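Local coordinates for septation protein imp2 (Schizosaccharomyces pombe, PDB 5C1F) that anchors the cytoskeleton to membranes by binding phospholipids through its F-BAR domain and helps disassemble the medial ring during septation in fission yeast, at residues D213-E216 against E217-H220; E203-S206 against T207-L211; K6-S9 against N10-G14; I33-E36 against L37-F40; G121-K124 against V125-K129. All coordinates share one frame; numbering follows the deposited sequence.

Contact 1 (D213-E216 against E217-H220)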
loop_
_atom_site.group_PDB
_atom_site.type_symbol
_atom_site.label_atom_id
_atom_site.label_comp_id
_atom_site.label_asym_id
_atom_site.label_seq_id
_atom_site.Cartn_x
_atom_site.Cartn_y
_atom_site.Cartn_z
ATOM N N ASP A 213 32.059 0.570 22.543
ATOM C CA ASP A 213 31.720 -0.438 21.546
ATOM C C ASP A 213 30.216 -0.456 21.322
ATOM O O ASP A 213 29.751 -0.425 20.187
ATOM C CB ASP A 213 32.206 -1.825 21.973
ATOM C CG ASP A 213 33.710 -1.976 21.868
ATOM O OD1 ASP A 213 34.346 -1.131 21.206
ATOM O OD2 ASP A 213 34.254 -2.945 22.439
ATOM N N ILE A 214 29.463 -0.484 22.416
ATOM C CA ILE A 214 28.006 -0.517 22.352
ATOM C C ILE A 214 27.442 0.691 21.614
ATOM O O ILE A 214 26.533 0.554 20.794
ATOM C CB ILE A 214 27.389 -0.590 23.764
ATOM C CG1 ILE A 214 27.626 -1.973 24.372
ATOM C CG2 ILE A 214 25.895 -0.284 23.724
ATOM C CD1 ILE A 214 27.061 -2.128 25.773
ATOM N N GLU A 215 27.989 1.870 21.897
ATOM C CA GLU A 215 27.523 3.090 21.248
ATOM C C GLU A 215 27.839 3.082 19.754
ATOM O O GLU A 215 26.998 3.449 18.933
ATOM C CB GLU A 215 28.138 4.324 21.912
ATOM C CG GLU A 215 27.785 5.642 21.237
ATOM C CD GLU A 215 26.286 5.902 21.174
ATOM O OE1 GLU A 215 25.539 5.367 22.022
ATOM O OE2 GLU A 215 25.854 6.649 20.272
ATOM N N GLU A 216 29.047 2.653 19.404
ATOM C CA GLU A 216 29.448 2.581 18.004
ATOM C C GLU A 216 28.627 1.546 17.233
ATOM O O GLU A 216 28.249 1.777 16.087
ATOM C CB GLU A 216 30.937 2.263 17.894
ATOM C CG GLU A 216 31.835 3.386 18.372
ATOM C CD GLU A 216 33.298 2.998 18.382
ATOM O OE1 GLU A 216 33.608 1.830 18.067
ATOM O OE2 GLU A 216 34.137 3.864 18.706
ATOM N N GLU A 217 28.350 0.410 17.866
ATOM C CA GLU A 217 27.531 -0.622 17.240
ATOM C C GLU A 217 26.082 -0.169 17.118
ATOM O O GLU A 217 25.393 -0.511 16.155
ATOM C CB GLU A 217 27.602 -1.925 18.032
ATOM C CG GLU A 217 28.970 -2.575 18.044
ATOM C CD GLU A 217 29.077 -3.661 19.091
ATOM O OE1 GLU A 217 28.023 -4.119 19.584
ATOM O OE2 GLU A 217 30.216 -4.051 19.429
ATOM N N ARG A 218 25.625 0.597 18.105
ATOM C CA ARG A 218 24.252 1.091 18.122
ATOM C C ARG A 218 23.961 1.935 16.893
ATOM O O ARG A 218 22.911 1.799 16.267
ATOM C CB ARG A 218 23.989 1.910 19.385
ATOM C CG ARG A 218 22.564 2.411 19.514
ATOM C CD ARG A 218 22.427 3.410 20.653
ATOM N NE ARG A 218 23.033 4.698 20.328
ATOM C CZ ARG A 218 22.385 5.699 19.738
ATOM N NH1 ARG A 218 21.106 5.562 19.408
ATOM N NH2 ARG A 218 23.013 6.837 19.479
ATOM N N ARG A 219 24.905 2.804 16.548
ATOM C CA ARG A 219 24.722 3.716 15.431
ATOM C C ARG A 219 24.822 2.988 14.095
ATOM O O ARG A 219 24.095 3.307 13.155
ATOM C CB ARG A 219 25.738 4.857 15.510
ATOM C CG ARG A 219 25.546 5.723 16.747
ATOM C CD ARG A 219 26.409 6.971 16.731
ATOM N NE ARG A 219 26.134 7.810 17.894
ATOM C CZ ARG A 219 25.351 8.883 17.880
ATOM N NH1 ARG A 219 24.769 9.270 16.751
ATOM N NH2 ARG A 219 25.156 9.577 18.993
ATOM N N HIS A 220 25.716 2.007 14.014
ATOM C CA HIS A 220 25.794 1.168 12.823
ATOM C C HIS A 220 24.507 0.367 12.669
ATOM O O HIS A 220 23.995 0.206 11.560
ATOM C CB HIS A 220 26.996 0.228 12.888
ATOM C CG HIS A 220 28.299 0.886 12.552
ATOM N ND1 HIS A 220 28.603 1.328 11.284
ATOM C CD2 HIS A 220 29.381 1.165 13.319
ATOM C CE1 HIS A 220 29.816 1.858 11.282
ATOM N NE2 HIS A 220 30.307 1.772 12.504
#

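Contact 2 (E203-S206 against T207-L211)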
loop_
_atom_site.group_PDB
_atom_site.type_symbol
_atom_site.label_atom_id
_atom_site.label_comp_id
_atom_site.label_asym_id
_atom_site.label_seq_id
_atom_site.Cartn_x
_atom_site.Cartn_y
_atom_site.Cartn_z
ATOM N N GLU A 203 39.370 -0.777 35.829
ATOM C CA GLU A 203 38.095 -1.419 35.541
ATOM C C GLU A 203 37.161 -0.485 34.780
ATOM O O GLU A 203 36.464 -0.909 33.859
ATOM C CB GLU A 203 37.432 -1.890 36.835
ATOM C CG GLU A 203 36.775 -3.251 36.722
ATOM C CD GLU A 203 37.755 -4.335 36.317
ATOM O OE1 GLU A 203 38.831 -4.433 36.946
ATOM O OE2 GLU A 203 37.454 -5.082 35.361
ATOM N N TRP A 204 37.152 0.787 35.164
ATOM C CA TRP A 204 36.314 1.767 34.490
ATOM C C TRP A 204 36.829 2.026 33.084
ATOM O O TRP A 204 36.047 2.286 32.169
ATOM C CB TRP A 204 36.246 3.075 35.281
ATOM C CG TRP A 204 35.393 4.117 34.622
ATOM C CD1 TRP A 204 35.786 5.355 34.203
ATOM C CD2 TRP A 204 34.002 4.008 34.292
ATOM N NE1 TRP A 204 34.726 6.025 33.644
ATOM C CE2 TRP A 204 33.618 5.220 33.688
ATOM C CE3 TRP A 204 33.041 3.004 34.457
ATOM C CZ2 TRP A 204 32.319 5.454 33.241
ATOM C CZ3 TRP A 204 31.751 3.240 34.016
ATOM C CH2 TRP A 204 31.403 4.453 33.414
ATOM N N ARG A 205 38.145 1.956 32.912
ATOM C CA ARG A 205 38.739 2.038 31.582
ATOM C C ARG A 205 38.219 0.907 30.704
ATOM O O ARG A 205 37.795 1.131 29.573
ATOM C CB ARG A 205 40.266 1.979 31.656
ATOM C CG ARG A 205 40.903 1.351 30.423
ATOM C CD ARG A 205 42.417 1.323 30.514
ATOM N NE ARG A 205 43.008 0.446 29.506
ATOM C CZ ARG A 205 43.081 0.731 28.209
ATOM N NH1 ARG A 205 42.588 1.871 27.745
ATOM N NH2 ARG A 205 43.640 -0.131 27.372
ATOM N N SER A 206 38.256 -0.309 31.240
ATOM C CA SER A 206 37.783 -1.487 30.528
ATOM C C SER A 206 36.298 -1.358 30.205
ATOM O O SER A 206 35.857 -1.701 29.108
ATOM C CB SER A 206 38.042 -2.748 31.356
ATOM O OG SER A 206 37.489 -3.893 30.734
ATOM N N THR A 207 35.538 -0.848 31.169
ATOM C CA THR A 207 34.104 -0.647 31.000
ATOM C C THR A 207 33.817 0.418 29.945
ATOM O O THR A 207 32.898 0.273 29.141
ATOM C CB THR A 207 33.432 -0.243 32.330
ATOM O OG1 THR A 207 33.700 -1.239 33.324
ATOM C CG2 THR A 207 31.929 -0.106 32.154
ATOM N N CYS A 208 34.608 1.487 29.951
ATOM C CA CYS A 208 34.439 2.565 28.980
ATOM C C CYS A 208 34.659 2.071 27.554
ATOM O O CYS A 208 33.957 2.487 26.631
ATOM C CB CYS A 208 35.391 3.722 29.285
ATOM S SG CYS A 208 34.858 4.777 30.652
ATOM N N ASP A 209 35.637 1.186 27.378
ATOM C CA ASP A 209 35.889 0.586 26.073
ATOM C C ASP A 209 34.666 -0.192 25.598
ATOM O O ASP A 209 34.234 -0.049 24.456
ATOM C CB ASP A 209 37.117 -0.331 26.117
ATOM C CG ASP A 209 38.426 0.438 26.039
ATOM O OD1 ASP A 209 38.439 1.540 25.448
ATOM O OD2 ASP A 209 39.443 -0.062 26.563
ATOM N N LYS A 210 34.106 -1.006 26.489
ATOM C CA LYS A 210 32.922 -1.798 26.175
ATOM C C LYS A 210 31.704 -0.915 25.928
ATOM O O LYS A 210 30.878 -1.216 25.065
ATOM C CB LYS A 210 32.625 -2.790 27.301
ATOM C CG LYS A 210 33.678 -3.870 27.463
ATOM C CD LYS A 210 33.305 -4.848 28.561
ATOM C CE LYS A 210 34.384 -5.900 28.745
ATOM N NZ LYS A 210 34.126 -6.757 29.935
ATOM N N LEU A 211 31.597 0.172 26.687
ATOM C CA LEU A 211 30.487 1.104 26.527
ATOM C C LEU A 211 30.605 1.869 25.217
ATOM O O LEU A 211 29.598 2.211 24.598
ATOM C CB LEU A 211 30.421 2.073 27.707
ATOM C CG LEU A 211 29.923 1.450 29.012
ATOM C CD1 LEU A 211 29.969 2.452 30.151
ATOM C CD2 LEU A 211 28.515 0.908 28.831
#

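Contact 3 (K6-S9 against N10-G14)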
loop_
_atom_site.group_PDB
_atom_site.type_symbol
_atom_site.label_atom_id
_atom_site.label_comp_id
_atom_site.label_asym_id
_atom_site.label_seq_id
_atom_site.Cartn_x
_atom_site.Cartn_y
_atom_site.Cartn_z
ATOM N N LYS A 6 40.864 10.051 21.461
ATOM C CA LYS A 6 39.524 10.586 21.673
ATOM C C LYS A 6 38.520 9.463 21.921
ATOM O O LYS A 6 37.782 9.071 21.019
ATOM C CB LYS A 6 39.090 11.416 20.466
ATOM C CG LYS A 6 38.111 12.530 20.785
ATOM C CD LYS A 6 38.843 13.807 21.159
ATOM C CE LYS A 6 37.896 14.994 21.186
ATOM N NZ LYS A 6 38.611 16.287 21.377
ATOM N N SER A 7 38.490 8.950 23.148
ATOM C CA SER A 7 37.649 7.801 23.476
ATOM C C SER A 7 36.915 7.975 24.802
ATOM O O SER A 7 37.174 8.926 25.541
ATOM C CB SER A 7 38.493 6.527 23.521
ATOM O OG SER A 7 39.509 6.626 24.504
ATOM N N PHE A 8 36.005 7.048 25.099
ATOM C CA PHE A 8 35.277 7.057 26.368
ATOM C C PHE A 8 36.236 6.925 27.550
ATOM O O PHE A 8 35.962 7.416 28.647
ATOM C CB PHE A 8 34.246 5.923 26.421
ATOM C CG PHE A 8 32.996 6.181 25.621
ATOM C CD1 PHE A 8 32.957 7.160 24.641
ATOM C CD2 PHE A 8 31.848 5.441 25.861
ATOM C CE1 PHE A 8 31.803 7.388 23.912
ATOM C CE2 PHE A 8 30.690 5.667 25.136
ATOM C CZ PHE A 8 30.668 6.640 24.162
ATOM N N SER A 9 37.357 6.248 27.312
ATOM C CA SER A 9 38.354 5.991 28.344
ATOM C C SER A 9 38.925 7.272 28.936
ATOM O O SER A 9 39.176 7.348 30.136
ATOM C CB SER A 9 39.498 5.147 27.780
ATOM O OG SER A 9 39.026 3.918 27.264
ATOM N N ASN A 10 39.129 8.275 28.089
ATOM C CA ASN A 10 39.836 9.482 28.500
ATOM C C ASN A 10 38.932 10.680 28.755
ATOM O O ASN A 10 39.405 11.739 29.165
ATOM C CB ASN A 10 40.880 9.862 27.446
ATOM C CG ASN A 10 41.974 8.827 27.311
ATOM O OD1 ASN A 10 42.242 8.069 28.244
ATOM N ND2 ASN A 10 42.619 8.792 26.151
ATOM N N TYR A 11 37.636 10.524 28.513
ATOM C CA TYR A 11 36.747 11.677 28.550
ATOM C C TYR A 11 35.489 11.462 29.381
ATOM O O TYR A 11 34.540 12.241 29.285
ATOM C CB TYR A 11 36.365 12.083 27.122
ATOM C CG TYR A 11 37.494 12.760 26.373
ATOM C CD1 TYR A 11 38.495 12.015 25.762
ATOM C CD2 TYR A 11 37.563 14.144 26.284
ATOM C CE1 TYR A 11 39.532 12.629 25.083
ATOM C CE2 TYR A 11 38.596 14.767 25.605
ATOM C CZ TYR A 11 39.577 14.004 25.006
ATOM O OH TYR A 11 40.608 14.615 24.328
ATOM N N PHE A 12 35.477 10.422 30.210
ATOM C CA PHE A 12 34.330 10.196 31.079
ATOM C C PHE A 12 34.746 9.898 32.508
ATOM O O PHE A 12 34.414 8.854 33.066
ATOM C CB PHE A 12 33.454 9.075 30.526
ATOM C CG PHE A 12 32.583 9.515 29.390
ATOM C CD1 PHE A 12 31.391 10.179 29.635
ATOM C CD2 PHE A 12 32.966 9.296 28.079
ATOM C CE1 PHE A 12 30.589 10.601 28.592
ATOM C CE2 PHE A 12 32.168 9.715 27.031
ATOM C CZ PHE A 12 30.977 10.369 27.287
ATOM N N TRP A 13 35.470 10.843 33.095
ATOM C CA TRP A 13 35.858 10.760 34.492
ATOM C C TRP A 13 35.125 11.831 35.292
ATOM O O TRP A 13 33.895 11.900 35.262
ATOM C CB TRP A 13 37.375 10.898 34.637
ATOM C CG TRP A 13 38.121 9.789 33.958
ATOM C CD1 TRP A 13 38.612 9.789 32.686
ATOM C CD2 TRP A 13 38.441 8.506 34.511
ATOM N NE1 TRP A 13 39.227 8.590 32.415
ATOM C CE2 TRP A 13 39.134 7.785 33.519
ATOM C CE3 TRP A 13 38.214 7.901 35.750
ATOM C CZ2 TRP A 13 39.600 6.490 33.727
ATOM C CZ3 TRP A 13 38.676 6.615 35.955
ATOM C CH2 TRP A 13 39.362 5.922 34.949
ATOM N N GLY A 14 35.877 12.671 35.995
ATOM C CA GLY A 14 35.283 13.691 36.840
ATOM C C GLY A 14 35.563 13.414 38.301
ATOM O O GLY A 14 35.773 12.265 38.690
#

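Contact 4 (I33-E36 against L37-F40)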
loop_
_atom_site.group_PDB
_atom_site.type_symbol
_atom_site.label_atom_id
_atom_site.label_comp_id
_atom_site.label_asym_id
_atom_site.label_seq_id
_atom_site.Cartn_x
_atom_site.Cartn_y
_atom_site.Cartn_z
ATOM N N ILE A 33 15.099 5.498 22.635
ATOM C CA ILE A 33 15.291 5.725 21.204
ATOM C C ILE A 33 14.946 4.475 20.404
ATOM O O ILE A 33 14.282 4.542 19.369
ATOM C CB ILE A 33 16.747 6.134 20.890
ATOM C CG1 ILE A 33 17.109 7.435 21.609
ATOM C CG2 ILE A 33 16.962 6.268 19.387
ATOM C CD1 ILE A 33 18.590 7.747 21.587
ATOM N N ASN A 34 15.403 3.333 20.903
ATOM C CA ASN A 34 15.175 2.058 20.246
ATOM C C ASN A 34 13.693 1.699 20.183
ATOM O O ASN A 34 13.214 1.179 19.178
ATOM C CB ASN A 34 15.955 0.957 20.965
ATOM C CG ASN A 34 15.929 -0.356 20.219
ATOM O OD1 ASN A 34 16.623 -0.522 19.218
ATOM N ND2 ASN A 34 15.137 -1.302 20.711
ATOM N N GLU A 35 12.970 1.990 21.258
ATOM C CA GLU A 35 11.553 1.659 21.338
ATOM C C GLU A 35 10.705 2.578 20.457
ATOM O O GLU A 35 9.692 2.152 19.903
ATOM C CB GLU A 35 11.079 1.722 22.796
ATOM C CG GLU A 35 9.574 1.562 22.998
ATOM C CD GLU A 35 9.038 0.228 22.511
ATOM O OE1 GLU A 35 9.824 -0.740 22.416
ATOM O OE2 GLU A 35 7.824 0.148 22.222
ATOM N N GLU A 36 11.123 3.833 20.322
ATOM C CA GLU A 36 10.429 4.776 19.450
ATOM C C GLU A 36 10.436 4.301 18.006
ATOM O O GLU A 36 9.404 4.305 17.333
ATOM C CB GLU A 36 11.066 6.163 19.530
ATOM C CG GLU A 36 10.756 6.917 20.799
ATOM C CD GLU A 36 11.332 8.319 20.788
ATOM O OE1 GLU A 36 12.339 8.541 20.083
ATOM O OE2 GLU A 36 10.773 9.197 21.478
ATOM N N LEU A 37 11.610 3.900 17.533
ATOM C CA LEU A 37 11.760 3.440 16.161
ATOM C C LEU A 37 11.054 2.104 15.943
ATOM O O LEU A 37 10.472 1.872 14.881
ATOM C CB LEU A 37 13.241 3.337 15.798
ATOM C CG LEU A 37 13.913 4.693 15.562
ATOM C CD1 LEU A 37 15.430 4.568 15.549
ATOM C CD2 LEU A 37 13.413 5.318 14.263
ATOM N N ARG A 38 11.098 1.234 16.948
ATOM C CA ARG A 38 10.387 -0.039 16.867
ATOM C C ARG A 38 8.900 0.208 16.666
ATOM O O ARG A 38 8.269 -0.409 15.810
ATOM C CB ARG A 38 10.606 -0.881 18.125
ATOM C CG ARG A 38 10.051 -2.297 18.005
ATOM C CD ARG A 38 9.584 -2.842 19.346
ATOM N NE ARG A 38 8.579 -1.977 19.958
ATOM C CZ ARG A 38 7.294 -1.955 19.614
ATOM N NH1 ARG A 38 6.843 -2.754 18.657
ATOM N NH2 ARG A 38 6.457 -1.130 20.229
ATOM N N SER A 39 8.354 1.120 17.464
ATOM C CA SER A 39 6.941 1.473 17.397
ATOM C C SER A 39 6.580 2.083 16.047
ATOM O O SER A 39 5.518 1.802 15.491
ATOM C CB SER A 39 6.587 2.444 18.525
ATOM O OG SER A 39 5.236 2.857 18.433
ATOM N N PHE A 40 7.472 2.919 15.527
ATOM C CA PHE A 40 7.273 3.547 14.227
ATOM C C PHE A 40 7.180 2.499 13.121
ATOM O O PHE A 40 6.232 2.494 12.331
ATOM C CB PHE A 40 8.409 4.531 13.934
ATOM C CG PHE A 40 8.308 5.201 12.590
ATOM C CD1 PHE A 40 7.556 6.354 12.431
ATOM C CD2 PHE A 40 8.973 4.683 11.489
ATOM C CE1 PHE A 40 7.461 6.974 11.193
ATOM C CE2 PHE A 40 8.883 5.299 10.252
ATOM C CZ PHE A 40 8.127 6.446 10.103
#

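Contact 5 (G121-K124 against V125-K129)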
loop_
_atom_site.group_PDB
_atom_site.type_symbol
_atom_site.label_atom_id
_atom_site.label_comp_id
_atom_site.label_asym_id
_atom_site.label_seq_id
_atom_site.Cartn_x
_atom_site.Cartn_y
_atom_site.Cartn_z
ATOM N N GLY A 121 29.593 -6.167 36.721
ATOM C CA GLY A 121 31.038 -6.184 36.854
ATOM C C GLY A 121 31.697 -4.838 37.098
ATOM O O GLY A 121 32.923 -4.742 37.090
ATOM N N ILE A 122 30.902 -3.796 37.312
ATOM C CA ILE A 122 31.475 -2.486 37.584
ATOM C C ILE A 122 30.894 -1.865 38.855
ATOM O O ILE A 122 31.577 -1.098 39.533
ATOM C CB ILE A 122 31.276 -1.515 36.390
ATOM C CG1 ILE A 122 32.168 -0.279 36.548
ATOM C CG2 ILE A 122 29.813 -1.123 36.229
ATOM C CD1 ILE A 122 33.646 -0.602 36.640
ATOM N N GLU A 123 29.652 -2.208 39.194
ATOM C CA GLU A 123 29.030 -1.645 40.390
ATOM C C GLU A 123 29.652 -2.236 41.656
ATOM O O GLU A 123 29.699 -1.576 42.691
ATOM C CB GLU A 123 27.514 -1.869 40.385
ATOM C CG GLU A 123 27.071 -3.295 40.667
ATOM C CD GLU A 123 25.564 -3.421 40.795
ATOM O OE1 GLU A 123 24.866 -2.388 40.696
ATOM O OE2 GLU A 123 25.079 -4.554 40.997
ATOM N N LYS A 124 30.136 -3.471 41.566
ATOM C CA LYS A 124 30.821 -4.101 42.689
ATOM C C LYS A 124 32.120 -3.358 42.976
ATOM O O LYS A 124 32.440 -3.060 44.130
ATOM C CB LYS A 124 31.110 -5.577 42.407
ATOM C CG LYS A 124 29.902 -6.394 41.974
ATOM C CD LYS A 124 30.234 -7.881 41.950
ATOM C CE LYS A 124 29.120 -8.699 41.315
ATOM N NZ LYS A 124 29.026 -8.473 39.844
ATOM N N VAL A 125 32.863 -3.061 41.913
ATOM C CA VAL A 125 34.116 -2.329 42.029
ATOM C C VAL A 125 33.867 -0.931 42.581
ATOM O O VAL A 125 34.596 -0.454 43.452
ATOM C CB VAL A 125 34.833 -2.227 40.671
ATOM C CG1 VAL A 125 36.098 -1.392 40.791
ATOM C CG2 VAL A 125 35.153 -3.616 40.138
ATOM N N HIS A 126 32.819 -0.288 42.077
ATOM C CA HIS A 126 32.458 1.056 42.508
ATOM C C HIS A 126 31.998 1.078 43.967
ATOM O O HIS A 126 32.345 1.991 44.717
ATOM C CB HIS A 126 31.367 1.625 41.602
ATOM C CG HIS A 126 31.115 3.087 41.805
ATOM N ND1 HIS A 126 29.985 3.567 42.430
ATOM C CD2 HIS A 126 31.847 4.172 41.463
ATOM C CE1 HIS A 126 30.032 4.887 42.464
ATOM N NE2 HIS A 126 31.152 5.280 41.884
ATOM N N LYS A 127 31.221 0.074 44.364
ATOM C CA LYS A 127 30.751 -0.024 45.743
ATOM C C LYS A 127 31.912 -0.218 46.709
ATOM O O LYS A 127 31.914 0.342 47.808
ATOM C CB LYS A 127 29.747 -1.167 45.903
ATOM C CG LYS A 127 28.313 -0.795 45.548
ATOM C CD LYS A 127 27.358 -1.946 45.843
ATOM C CE LYS A 127 25.909 -1.564 45.568
ATOM N NZ LYS A 127 25.691 -1.222 44.138
ATOM N N ASP A 128 32.896 -1.013 46.297
ATOM C CA ASP A 128 34.080 -1.244 47.116
ATOM C C ASP A 128 34.912 0.030 47.226
ATOM O O ASP A 128 35.473 0.323 48.280
ATOM C CB ASP A 128 34.926 -2.383 46.541
ATOM C CG ASP A 128 36.105 -2.743 47.429
ATOM O OD1 ASP A 128 35.900 -3.463 48.429
ATOM O OD2 ASP A 128 37.238 -2.314 47.124
ATOM N N LYS A 129 34.982 0.786 46.133
ATOM C CA LYS A 129 35.719 2.045 46.115
ATOM C C LYS A 129 35.137 3.029 47.122
ATOM O O LYS A 129 35.867 3.651 47.891
ATOM C CB LYS A 129 35.708 2.661 44.717
ATOM C CG LYS A 129 36.396 4.017 44.638
ATOM C CD LYS A 129 36.007 4.759 43.369
ATOM C CE LYS A 129 36.520 6.192 43.386
ATOM N NZ LYS A 129 35.969 7.003 42.264
#

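Contact 1 (D213-E216 against E217-H220)
E215 and R218 both set CG opposite the backbone N, and a bend further out, at chi2 (58°) in the glutamate and at chi3 (73°) in the arginine, lays the two chains side by side with their charged ends together. R218 then grips the carboxylate side-on: NE donates to E215 OE1 at 3.1 Å from above the carboxylate plane, while NH2 meets the syn lone pair of E215 OE2 at 3.0 Å, nearly in the guanidinium plane. R219, extended from CG to NE, comes in from another direction. Its NE reaches E215 OE2 at 2.7 Å almost along the C-O bond, although the N-H points less directly at it (130°). One oxygen thus accepts from two arginines, and R26 forms a salt bridge with E215 OE1, so that the buried carboxylate probably stays ionised. The guanidinium groups also reach across the subunit boundary: R218 NH1 pairs with E67 of the second subunit, and R219 NH1 with D259 of that subunit. In the backbone, E217 N bonds to D213 O at 2.8 Å in the regular helical pattern. This is an intrahelical salt-bridge network of i to i+3 and i to i+4 pairs, placed at the dimer interface of an F-BAR domain.

Contact 2 (E203-S206 against T207-L211)
The sulfur of C208 sits over one face of the W204 indole, 3.5 Å from the centroid of the five-membered ring and 23° off its normal, a cysteine sulfur-aromatic contact between residues one helical turn apart (i to i+4). With CG of W204 opposite its backbone N (chi1 180°), the indole swings along the helix toward the following turn, where C208 SG comes closest to W204 NE1, at 3.2 Å. The six-membered ring takes the methyl groups: T207 CG2 lies 3.8 Å from W204 CZ3, and L211 CD1 lies 4.1 Å from W204 CH2, both side chains running roughly at right angles to that of the tryptophan. T207 turns its hydroxyl the other way. OG1 donates to E203 O at 2.8 Å from above the carbonyl plane, while T207 N reaches the same oxygen from the opposite face, so one residue holds this carbonyl twice. On another side of the helix, R205 and D209 make a looser pair. The carboxylate oxygen D209 OD2 lies over a face of the guanidinium, 3.9 Å from R205 NH1, and the two planes stand 82° apart; the attraction is one of charge without an N-H pointing at the oxygen. Both groups find firmer partners in the second subunit, D209 at R301 and R205 at the carbonyl of Q300, residues that follow strand 294-296 of that chain. W204 NE1 bonds to F12 O, helix 69-155 packs against T207 through I118 and I122, and L23 of helix 18-59 touches W204 and L211.

Contact 3 (K6-S9 against N10-G14)
F12 turns an edge of its ring toward the face of F8, CE2 standing 3.6 Å from F8 CD1 and the planes meeting at 64° in a T-shaped pair. Both residues hold CG anti to the carbonyl carbon (chi1 -77° in F8, -78° in F12), which sends the two side chains off alongside each other in the same direction. The indole of W13 is tied down by its nitrogen: W13 NE1 donates to S9 O at 2.6 Å. Y11 reaches back to K6 and S7, its ring edge at CD1 3.4 Å from S7 O and Y11 OH 3.7 Å from K6 CD, so that the lysine's aliphatic part runs obliquely by the phenol. Replacing Y11 by an alanine would probably leave the K6 chain without its aromatic neighbour and open a gap beside the S7 carbonyl. Behind these side chains is one weakly bonded helical turn, residues 8-11, which precedes the long helix 18-59 in the F-BAR domain; N10 N bonds to S7 O at 3.3 Å, well above the carbonyl plane. Further out, L23 of helix 18-59 touches both F8 and F12, while on helix 162-252 W204 meets W13 edge-to-face and Q212 accepts from F8 N. The second subunit covers the turn as well: N10 OD1 accepts from the backbone N of F299 of that chain, and I264 of the same chain packs on F8.

Contact 4 (I33-E36 against L37-F40)
E35 and R38 form an i to i+3 salt bridge on helix 18-59, one of the long helices of the F-BAR helical bundle. The charged contact is a two-pronged, side-on grip, R38 NE donating to E35 OE1 at 3.0 Å and R38 NH2 to E35 OE2 at 2.7 Å. Both oxygens lie close to the guanidinium plane, but the nitrogens come from out of the carboxylate plane, NH2 on the syn side, so the grip is not flat; the two planes are 30° apart. CG anti to the backbone N (chi1 173°) and a bend at chi2 (61°) bring the E35 carboxylate alongside R38, whose own chain is bent at chi2 and chi3. A leucine in place of R38 would probably leave the E35 carboxylate without its charged mate and free to turn. E36 points its acid elsewhere, to the backbone N of S64 of the second subunit. Apolar contact within the turn is slight, I33 CG2 only brushing L37 CD1 at 4.5 Å; L37 packs more widely, on F104 of helix 69-155, on L222 of helix 162-252 and on F63 of the second subunit. Backbone bonds supply the rest. S39 N to E35 O and F40 N to E36 O are regular, whereas L37 N reaches I33 O at 3.3 Å in a weak bond.

Contact 5 (G121-K124 against V125-K129)
I122 O, E123 O and K124 O receive the amides of H126, K127 and D128 in three successive i to i+4 bonds, K127 N to E123 O being 2.8 Å long. The helix is less regular at its first residues here: I122 has a phi of -128°, well away from the usual helical value, whereas from E123 onward the backbone is ordinary. Side chains add little across this turn. E123 tucks CG between the two backbone branches (chi1 74°), then extends beside K127, pointing the same way. K127 bends at its last torsion, bringing NZ to 3.7 Å from E123 OE1, a long salt bridge. Its inner methylenes stay near the backbone, with K127 CG 3.3 Å from E123 O. V125 sets CG2 3.9 Å from G121 O, and both it and I122 also pack on W200 of helix 162-252. H126 aims its ring away from the preceding turn, stacking on Y20 and bonding through NE2 to D17, which also pairs with K129. The chemistry is thus divided by role. The backbone holds the turn, the long E123-K127 pair probably adds only a modest electrostatic attraction at the surface, and apolar, aromatic and polar groups, among them H126 and K129 at D17 and D128 at S196, join this helix to its neighbours in the F-BAR bundle.

In the fold
Contact 3 is the most buried of the five, an aromatic turn set against helix 162-252, whereas contacts 1, 2, 4 and 5 are partly buried turns of the long helices. Contacts 1 and 2 follow one another on helix 162-252, yet the first is chiefly charged and the second combines indole, sulfur and methyl groups. Contact 2 touches both contact 3 and contact 5, joining the N-terminal turn to helix 69-155. Contacts 1 and 4 repeat the side-on glutamate-arginine grip on different helices, their centres about 16 Å apart, but in contact 1 a second arginine joins. Contact 5 alone touches no second subunit; its ion pair, like that of contact 2, is long.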